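HcgB (Methanococcus maripaludis, PDB 5D5P) probably acts as a guanylyltransferase in the biosynthesis of the iron-guanylylpyridinol (FeGP) cofactor of [Fe]-hydrogenase. Local coordinates at residues A37-A43 with A95-T100. Sequence-based numbering, arbitrary orientation.
Sequences AKNVTVA and ADLIIT
Asp96 reaches across to the start of the neighbouring strand and receives two successive backbone N-H groups on one carboxylate oxygen. Its OD2 takes the N-H of Lys38 on the anti lone pair at 2.8 Å, while the N of Asn39, 3.1 Å from the same OD2, comes from above the carboxylate plane, 46° out of it. With CG beside its own backbone N (chi1 -61°), the short acid side chain can turn back to these amides, and Asp96 N in turn gives a 2.7 Å hydrogen bond to Asn39 O. The other oxygen, OD1, shares a water with Asn39 ND2, and Asn39 OD1 accepts from Asn64 ND2, as suits a partly exposed end of the strand pair.

Beyond this start the strands run parallel, and Leu97 O, Thr41 O and Ile99 O each accept one nearly straight N-H bond. Val40 and Leu97 lie side by side on one face, Val40 CG2 to Leu97 CB 4.0 Å; Ala37 CB meets Leu97 CB at 3.7 Å. On the other face Thr41 sets OG1 beside its backbone N (chi1 -72°), against CB of Ala95, 3.4 Å away. Beta-branched Val40 and Thr41 suit the extended strand; small Ala37 and Ala95 fit close against the neighbouring chain just before it.

Strand 39-43 lies between parallel strands 64-67 and 97-103, and 97-103 in turn pairs antiparallel with 111-117. Helix 47-57 covers Val42 and Ile99, while helix 81-92 packs over Thr41 and Ile98 on the opposite face.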
loop_
_atom_site.group_PDB
_atom_site.type_symbol
_atom_site.label_atom_id
_atom_site.label_comp_id
_atom_site.label_asym_id
_atom_site.label_seq_id
_atom_site.Cartn_x
_atom_site.Cartn_y
_atom_site.Cartn_z
ATOM N N ALA A 37 -20.385 -8.358 -5.116
ATOM C CA ALA A 37 -20.715 -7.578 -3.933
ATOM C C ALA A 37 -22.127 -6.998 -4.026
ATOM O O ALA A 37 -22.495 -6.423 -5.062
ATOM C CB ALA A 37 -19.683 -6.464 -3.744
ATOM N N LYS A 38 -22.904 -7.147 -2.953
ATOM C CA LYS A 38 -24.275 -6.636 -2.932
ATOM C C LYS A 38 -24.401 -5.339 -2.161
ATOM O O LYS A 38 -25.339 -4.574 -2.384
ATOM C CB LYS A 38 -25.237 -7.687 -2.384
ATOM C CG LYS A 38 -25.149 -8.961 -3.191
ATOM C CD LYS A 38 -25.334 -8.653 -4.672
ATOM C CE LYS A 38 -25.297 -9.913 -5.533
ATOM N NZ LYS A 38 -25.600 -9.600 -6.955
ATOM N N ASN A 39 -23.469 -5.112 -1.237
ATOM C CA ASN A 39 -23.492 -3.909 -0.432
ATOM C C ASN A 39 -22.066 -3.415 -0.331
ATOM O O ASN A 39 -21.185 -4.076 0.239
ATOM C CB ASN A 39 -24.095 -4.190 0.945
ATOM C CG ASN A 39 -25.577 -4.432 0.877
ATOM O OD1 ASN A 39 -26.359 -3.505 0.684
ATOM N ND2 ASN A 39 -25.979 -5.686 1.033
ATOM N N VAL A 40 -21.845 -2.228 -0.885
ATOM C CA VAL A 40 -20.508 -1.661 -0.946
ATOM C C VAL A 40 -20.471 -0.417 -0.105
ATOM O O VAL A 40 -21.323 0.442 -0.265
ATOM C CB VAL A 40 -20.121 -1.317 -2.401
ATOM C CG1 VAL A 40 -18.753 -0.656 -2.456
ATOM C CG2 VAL A 40 -20.137 -2.576 -3.282
ATOM N N THR A 41 -19.480 -0.307 0.778
ATOM C CA THR A 41 -19.316 0.894 1.586
ATOM C C THR A 41 -18.076 1.631 1.149
ATOM O O THR A 41 -17.020 1.031 0.985
ATOM C CB THR A 41 -19.228 0.562 3.099
ATOM O OG1 THR A 41 -20.516 0.156 3.576
ATOM C CG2 THR A 41 -18.796 1.792 3.911
ATOM N N VAL A 42 -18.211 2.934 0.927
ATOM C CA VAL A 42 -17.064 3.770 0.629
ATOM C C VAL A 42 -16.734 4.540 1.903
ATOM O O VAL A 42 -17.575 5.227 2.468
ATOM C CB VAL A 42 -17.328 4.733 -0.539
ATOM C CG1 VAL A 42 -16.060 5.427 -0.907
ATOM C CG2 VAL A 42 -17.906 3.953 -1.744
ATOM N N ALA A 43 -15.509 4.374 2.369
ATOM C CA ALA A 43 -15.093 4.892 3.663
ATOM C C ALA A 43 -14.708 6.351 3.531
ATOM O O ALA A 43 -13.556 6.708 3.684
ATOM C CB ALA A 43 -13.912 4.058 4.226
ATOM N N ALA A 95 -21.076 -4.529 5.164
ATOM C CA ALA A 95 -20.690 -4.361 3.757
ATOM C C ALA A 95 -19.979 -5.610 3.248
ATOM O O ALA A 95 -19.244 -6.247 4.007
ATOM C CB ALA A 95 -19.789 -3.131 3.596
ATOM N N ASP A 96 -20.204 -5.952 1.976
ATOM C CA ASP A 96 -19.525 -7.058 1.281
ATOM C C ASP A 96 -18.183 -6.615 0.726
ATOM O O ASP A 96 -17.279 -7.423 0.467
ATOM C CB ASP A 96 -20.344 -7.563 0.089
ATOM C CG ASP A 96 -21.680 -8.093 0.487
ATOM O OD1 ASP A 96 -21.774 -8.688 1.582
ATOM O OD2 ASP A 96 -22.629 -7.935 -0.309
ATOM N N LEU A 97 -18.086 -5.319 0.492
ATOM C CA LEU A 97 -16.907 -4.749 -0.151
ATOM C C LEU A 97 -16.709 -3.354 0.422
ATOM O O LEU A 97 -17.681 -2.622 0.592
ATOM C CB LEU A 97 -17.103 -4.701 -1.678
ATOM C CG LEU A 97 -15.833 -4.624 -2.532
ATOM C CD1 LEU A 97 -15.048 -5.958 -2.496
ATOM C CD2 LEU A 97 -16.168 -4.191 -3.962
ATOM N N ILE A 98 -15.467 -3.013 0.739
ATOM C CA ILE A 98 -15.145 -1.707 1.305
ATOM C C ILE A 98 -14.104 -1.033 0.413
ATOM O O ILE A 98 -13.086 -1.626 0.078
ATOM C CB ILE A 98 -14.578 -1.815 2.739
ATOM C CG1 ILE A 98 -15.665 -2.254 3.719
ATOM C CG2 ILE A 98 -14.011 -0.452 3.214
ATOM C CD1 ILE A 98 -15.993 -3.752 3.660
ATOM N N ILE A 99 -14.379 0.204 0.021
ATOM C CA ILE A 99 -13.375 0.975 -0.699
ATOM C C ILE A 99 -12.932 2.099 0.192
ATOM O O ILE A 99 -13.765 2.848 0.704
ATOM C CB ILE A 99 -13.906 1.529 -2.031
ATOM C CG1 ILE A 99 -14.361 0.353 -2.888
ATOM C CG2 ILE A 99 -12.777 2.358 -2.713
ATOM C CD1 ILE A 99 -15.126 0.760 -4.047
ATOM N N THR A 100 -11.635 2.154 0.457
ATOM C CA THR A 100 -11.114 3.149 1.388
ATOM C C THR A 100 -9.963 3.901 0.781
ATOM O O THR A 100 -9.241 3.377 -0.058
ATOM C CB THR A 100 -10.645 2.473 2.711
ATOM O OG1 THR A 100 -10.117 3.467 3.584
ATOM C CG2 THR A 100 -9.554 1.420 2.433
HETATM O O HOH W 1 -23.959 -7.293 3.039
#